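Local coordinates for protein MB2760 (Mycobacterium tuberculosis, PDB 2BNG) that hydrolyses long or bulky lipophilic epoxides such as 9,10-epoxystearic acid and cholesterol 5,6-oxide to diols in vitro, its physiological substrate being unknown, at residues A27-D32 and G72-I77; G98-Q103 and R135-L140. One frame throughout, in Å; residues are numbered along the deposited sequence.

Contact 1 (A27-D32 and G72-I77)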
loop_
_atom_site.group_PDB
_atom_site.type_symbol
_atom_site.label_atom_id
_atom_site.label_comp_id
_atom_site.label_asym_id
_atom_site.label_seq_id
_atom_site.Cartn_x
_atom_site.Cartn_y
_atom_site.Cartn_z
ATOM N N ALA C 27 29.457 -18.576 6.169
ATOM C CA ALA C 27 29.855 -19.803 5.499
ATOM C C ALA C 27 30.333 -20.874 6.472
ATOM O O ALA C 27 30.014 -22.048 6.297
ATOM C CB ALA C 27 30.923 -19.526 4.430
ATOM N N LEU C 28 31.088 -20.469 7.494
ATOM C CA LEU C 28 31.524 -21.373 8.557
ATOM C C LEU C 28 30.354 -21.964 9.329
ATOM O O LEU C 28 30.295 -23.172 9.571
ATOM C CB LEU C 28 32.389 -20.641 9.562
ATOM C CG LEU C 28 33.871 -20.427 9.368
ATOM C CD1 LEU C 28 34.341 -19.647 10.589
ATOM C CD2 LEU C 28 34.621 -21.746 9.233
ATOM N N GLN C 29 29.442 -21.095 9.740
ATOM C CA GLN C 29 28.261 -21.500 10.477
ATOM C C GLN C 29 27.423 -22.452 9.609
ATOM O O GLN C 29 26.923 -23.463 10.092
ATOM C CB GLN C 29 27.459 -20.256 10.904
ATOM C CG GLN C 29 26.153 -20.613 11.578
ATOM C CD GLN C 29 25.527 -19.489 12.381
ATOM O OE1 GLN C 29 24.493 -19.696 12.963
ATOM N NE2 GLN C 29 26.147 -18.324 12.435
ATOM N N ASN C 30 27.314 -22.137 8.319
ATOM C CA ASN C 30 26.456 -22.891 7.399
ATOM C C ASN C 30 27.121 -24.131 6.806
ATOM O O ASN C 30 26.486 -24.896 6.061
ATOM C CB ASN C 30 25.968 -22.003 6.245
ATOM C CG ASN C 30 24.993 -20.947 6.688
ATOM O OD1 ASN C 30 24.400 -21.006 7.768
ATOM N ND2 ASN C 30 24.830 -19.958 5.844
ATOM N N GLU C 31 28.406 -24.307 7.109
ATOM C CA GLU C 31 29.190 -25.440 6.584
ATOM C C GLU C 31 29.295 -25.428 5.065
ATOM O O GLU C 31 29.298 -26.477 4.412
ATOM C CB GLU C 31 28.649 -26.778 7.089
ATOM C CG GLU C 31 28.957 -26.988 8.539
ATOM C CD GLU C 31 28.234 -28.167 9.102
ATOM O OE1 GLU C 31 27.651 -28.940 8.366
ATOM O OE2 GLU C 31 28.235 -28.363 10.298
ATOM N N ASP C 32 29.387 -24.223 4.515
ATOM C CA ASP C 32 29.416 -24.002 3.083
ATOM C C ASP C 32 30.895 -23.924 2.700
ATOM O O ASP C 32 31.491 -22.834 2.561
ATOM C CB ASP C 32 28.637 -22.723 2.757
ATOM C CG ASP C 32 28.760 -22.288 1.298
ATOM O OD1 ASP C 32 29.304 -23.054 0.466
ATOM O OD2 ASP C 32 28.312 -21.146 0.998
ATOM N N GLY C 72 30.280 -28.231 15.397
ATOM C CA GLY C 72 29.558 -27.195 14.664
ATOM C C GLY C 72 29.947 -25.819 15.178
ATOM O O GLY C 72 30.409 -25.678 16.322
ATOM N N PHE C 73 29.769 -24.800 14.343
ATOM C CA PHE C 73 30.034 -23.437 14.770
ATOM C C PHE C 73 28.796 -22.581 14.636
ATOM O O PHE C 73 28.048 -22.730 13.684
ATOM C CB PHE C 73 31.184 -22.803 13.953
ATOM C CG PHE C 73 32.363 -23.727 13.717
ATOM C CD1 PHE C 73 33.135 -24.176 14.776
ATOM C CD2 PHE C 73 32.712 -24.115 12.421
ATOM C CE1 PHE C 73 34.226 -25.015 14.558
ATOM C CE2 PHE C 73 33.804 -24.964 12.185
ATOM C CZ PHE C 73 34.559 -25.411 13.257
ATOM N N GLU C 74 28.589 -21.694 15.604
ATOM C CA GLU C 74 27.654 -20.590 15.443
ATOM C C GLU C 74 28.370 -19.248 15.629
ATOM O O GLU C 74 29.343 -19.125 16.405
ATOM C CB GLU C 74 26.437 -20.729 16.356
ATOM C CG GLU C 74 25.470 -21.839 15.898
ATOM C CD GLU C 74 24.328 -22.096 16.870
ATOM O OE1 GLU C 74 24.018 -21.216 17.713
ATOM O OE2 GLU C 74 23.717 -23.185 16.794
ATOM N N VAL C 75 27.922 -18.254 14.871
ATOM C CA VAL C 75 28.531 -16.947 14.917
ATOM C C VAL C 75 27.428 -15.922 14.860
ATOM O O VAL C 75 26.567 -15.949 13.999
ATOM C CB VAL C 75 29.542 -16.707 13.769
ATOM C CG1 VAL C 75 30.180 -15.314 13.905
ATOM C CG2 VAL C 75 30.643 -17.793 13.764
ATOM N N LYS C 76 27.440 -15.030 15.825
ATOM C CA LYS C 76 26.522 -13.942 15.825
ATOM C C LYS C 76 27.389 -12.688 15.912
ATOM O O LYS C 76 28.154 -12.513 16.869
ATOM C CB LYS C 76 25.567 -14.128 16.995
ATOM C CG LYS C 76 24.732 -12.954 17.356
ATOM C CD LYS C 76 23.766 -12.583 16.322
ATOM C CE LYS C 76 22.612 -11.813 16.974
ATOM N NZ LYS C 76 22.230 -10.597 16.270
ATOM N N ILE C 77 27.311 -11.853 14.871
ATOM C CA ILE C 77 28.089 -10.618 14.812
ATOM C C ILE C 77 27.225 -9.496 15.369
ATOM O O ILE C 77 26.160 -9.227 14.834
ATOM C CB ILE C 77 28.538 -10.291 13.342
ATOM C CG1 ILE C 77 29.236 -11.505 12.689
ATOM C CG2 ILE C 77 29.430 -9.022 13.323
ATOM C CD1 ILE C 77 29.481 -11.368 11.153
HETATM O O HOH W 1 29.767 -25.240 11.601
HETATM O O HOH W 2 26.116 -24.154 12.823
#
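Gln29, in the last turn of helix 13-30, lies across the edge strand 72-83 and carries a helix-to-sheet-edge contact of the NTF2-like alpha+beta fold used by limonene-epoxide hydrolases. The strand pairs with strand 86-97 through its other edge, with backbone bonds to Ile96, Ala94 and Thr92, so the helix end meets the border of the sheet as counted within this chain. At this edge the strand's backbone is met by a side-chain amide and by solvent. With CG anti to the backbone N (chi1 175°) and the chain extended beyond it, Gln29 runs out over the backbone of Phe73 and Glu74, and its NE2 donates in the carbonyl plane to a lone pair of Val75 O at 2.9 Å. The bond is bent, 134° at the hydrogen. The CA of Gln29 also makes a CH-O contact with Phe73 O (3.4 Å).

Two waters complete the seam: one joins Leu28 O to Phe73 N, the other donates to Gln29 O and lies doubtfully close to Phe73 O. They thus serve carbonyls at the close of the helix, which ends in a Schellman motif with Glu31 at positive phi. The carboxylate of Glu74 is engaged by Arg101 in a salt bridge, while Val75 touches Asp93, the probable proton donor of the active site. The apolar share is modest, Leu28 CD2 standing 4.4 Å from Phe73 CD2. The Phe73 ring turns its edge to the helix, Leu28 O lying in its plane 3.9 Å from Phe73 CD2.

Contact 2 (G98-Q103 and R135-L140)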
loop_
_atom_site.group_PDB
_atom_site.type_symbol
_atom_site.label_atom_id
_atom_site.label_comp_id
_atom_site.label_asym_id
_atom_site.label_seq_id
_atom_site.Cartn_x
_atom_site.Cartn_y
_atom_site.Cartn_z
ATOM N N GLY C 98 28.206 -32.560 19.737
ATOM C CA GLY C 98 26.983 -33.259 20.098
ATOM C C GLY C 98 26.056 -32.366 20.915
ATOM O O GLY C 98 25.681 -31.265 20.457
ATOM N N PRO C 99 25.701 -32.810 22.149
ATOM C CA PRO C 99 24.737 -32.059 22.971
ATOM C C PRO C 99 25.412 -30.986 23.815
ATOM O O PRO C 99 24.719 -30.210 24.469
ATOM C CB PRO C 99 24.135 -33.131 23.880
ATOM C CG PRO C 99 25.272 -34.168 24.052
ATOM C CD PRO C 99 26.191 -34.033 22.835
ATOM N N LEU C 100 26.745 -30.954 23.804
ATOM C CA LEU C 100 27.508 -29.922 24.504
ATOM C C LEU C 100 27.643 -28.641 23.668
ATOM O O LEU C 100 28.169 -28.667 22.550
ATOM C CB LEU C 100 28.895 -30.458 24.885
ATOM C CG LEU C 100 29.854 -29.468 25.556
ATOM C CD1 LEU C 100 29.285 -28.954 26.917
ATOM C CD2 LEU C 100 31.282 -30.051 25.700
ATOM N N ARG C 101 27.167 -27.523 24.212
ATOM C CA ARG C 101 27.295 -26.236 23.546
ATOM C C ARG C 101 28.079 -25.272 24.415
ATOM O O ARG C 101 27.717 -25.039 25.572
ATOM C CB ARG C 101 25.918 -25.665 23.233
ATOM C CG ARG C 101 25.925 -24.222 22.768
ATOM C CD ARG C 101 24.503 -23.718 22.702
ATOM N NE ARG C 101 24.476 -22.425 22.047
ATOM C CZ ARG C 101 24.272 -22.265 20.748
ATOM N NH1 ARG C 101 24.040 -23.325 19.990
ATOM N NH2 ARG C 101 24.310 -21.044 20.207
ATOM N N VAL C 102 29.169 -24.742 23.865
ATOM C CA VAL C 102 30.045 -23.836 24.594
ATOM C C VAL C 102 30.068 -22.475 23.904
ATOM O O VAL C 102 30.543 -22.329 22.777
ATOM C CB VAL C 102 31.500 -24.387 24.706
ATOM C CG1 VAL C 102 32.395 -23.416 25.483
ATOM C CG2 VAL C 102 31.515 -25.785 25.347
ATOM N N GLN C 103 29.564 -21.479 24.608
ATOM C CA GLN C 103 29.344 -20.171 24.035
ATOM C C GLN C 103 30.198 -19.124 24.746
ATOM O O GLN C 103 30.320 -19.140 25.979
ATOM C CB GLN C 103 27.858 -19.838 24.165
ATOM C CG GLN C 103 27.374 -18.690 23.325
ATOM C CD GLN C 103 25.855 -18.705 23.205
ATOM O OE1 GLN C 103 25.297 -19.626 22.685
ATOM N NE2 GLN C 103 25.202 -17.705 23.702
ATOM N N ARG C 135 28.642 -23.769 31.929
ATOM C CA ARG C 135 27.261 -23.649 31.557
ATOM C C ARG C 135 26.835 -24.704 30.538
ATOM O O ARG C 135 25.714 -25.205 30.596
ATOM C CB ARG C 135 27.001 -22.291 30.991
ATOM C CG ARG C 135 25.592 -22.028 31.103
ATOM C CD ARG C 135 25.280 -20.866 30.385
ATOM N NE ARG C 135 23.865 -20.804 30.122
ATOM C CZ ARG C 135 23.152 -19.744 30.447
ATOM N NH1 ARG C 135 23.772 -18.757 31.060
ATOM N NH2 ARG C 135 21.858 -19.673 30.180
ATOM N N GLY C 136 27.733 -25.021 29.610
ATOM C CA GLY C 136 27.498 -26.086 28.652
ATOM C C GLY C 136 27.311 -27.406 29.372
ATOM O O GLY C 136 26.341 -28.143 29.131
ATOM N N LEU C 137 28.245 -27.696 30.269
ATOM C CA LEU C 137 28.196 -28.917 31.052
ATOM C C LEU C 137 26.948 -29.011 31.927
ATOM O O LEU C 137 26.314 -30.054 31.979
ATOM C CB LEU C 137 29.458 -29.050 31.890
ATOM C CG LEU C 137 30.739 -29.293 31.096
ATOM C CD1 LEU C 137 31.907 -29.294 32.073
ATOM C CD2 LEU C 137 30.680 -30.607 30.270
ATOM N N VAL C 138 26.591 -27.918 32.588
ATOM C CA VAL C 138 25.373 -27.877 33.389
ATOM C C VAL C 138 24.127 -28.119 32.521
ATOM O O VAL C 138 23.215 -28.861 32.922
ATOM C CB VAL C 138 25.234 -26.557 34.193
ATOM C CG1 VAL C 138 23.819 -26.390 34.718
ATOM C CG2 VAL C 138 26.237 -26.522 35.351
ATOM N N ALA C 139 24.101 -27.509 31.337
ATOM C CA ALA C 139 22.942 -27.618 30.452
ATOM C C ALA C 139 22.752 -29.042 29.891
ATOM O O ALA C 139 21.654 -29.428 29.520
ATOM C CB ALA C 139 23.031 -26.610 29.348
ATOM N N LEU C 140 23.822 -29.813 29.858
ATOM C CA LEU C 140 23.822 -31.231 29.520
ATOM C C LEU C 140 22.918 -32.071 30.405
ATOM O O LEU C 140 22.510 -33.178 30.034
ATOM C CB LEU C 140 25.231 -31.778 29.705
ATOM C CG LEU C 140 26.020 -32.389 28.561
ATOM C CD1 LEU C 140 25.809 -31.602 27.296
ATOM C CD2 LEU C 140 27.487 -32.472 28.947
HETATM O O HOH W 3 25.503 -27.868 26.555
#
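Leu100 and Leu140 reach toward each other's segment, one from the start of strand 100-113 and the other from the C-terminal part of segment 135-140, and the two backbones meet at Gly136. Leu100 has its CG anti to the backbone N (chi1 177°), which carries CD1 over the helix backbone: Leu100 CD1 lies 3.5 Å from Gly136 C, and its other nearest neighbour is the amide nitrogen of Leu137. The CB of Leu137 points away from the strand, yet its CD2 bends back to meet the same methyl, Leu137 CD2 to Leu100 CD1 being 4.0 Å. Further along the same segment, Leu140 sends CD1 against the chain at Pro99, 3.3 Å from Pro99 O. That methyl also borders the proline ring, with Leu140 CD1 4.1 Å from Pro99 CB, and the CB of Leu100.

Gly136, without a side chain, brings the backbones together most closely, Gly136 CA sitting 3.3 Å from Arg101 O. No direct hydrogen bond crosses the contact; instead one water accepts from Arg101 N and donates to Gly136 O (2.7 Å) and, at greater length, to Pro99 O, which is also bonded by Lys146.

The side chain of Arg101 leads away from the helix. Its NE and NH2 grip Gln103 OE1 side-on, the oxygen lying in the guanidinium plane, while NH2 also forms a salt bridge with Glu74, and Gln103 NE2 is held by Thr148 O. The axes of strand 100-103 and helix 135-139 pass at 7.0 Å with their directions 152° apart, a nearly antiparallel arrangement in which a helix packs on the first residues of an inner strand of the NTF2-like sheet.

How the contacts relate
Both contacts set a helix end against the same mixed sheet, yet their chemistry differs. Contact 1 is a surface contact, although its centre is about 7 Å from that of the chain, and depends on an amide-to-carbonyl bond and two waters at an edge strand. Contact 2 is partly buried but peripheral, its centre about 19 Å from that of the chain, and relies on leucine methyls and a close glycine with a single water. Neither involves another subunit. Their centres are about 18 Å apart, and along the chain the first closes before the second opens. Glu74 and Arg101 connect the two contacts across strand 86-97, which lies between their two strands.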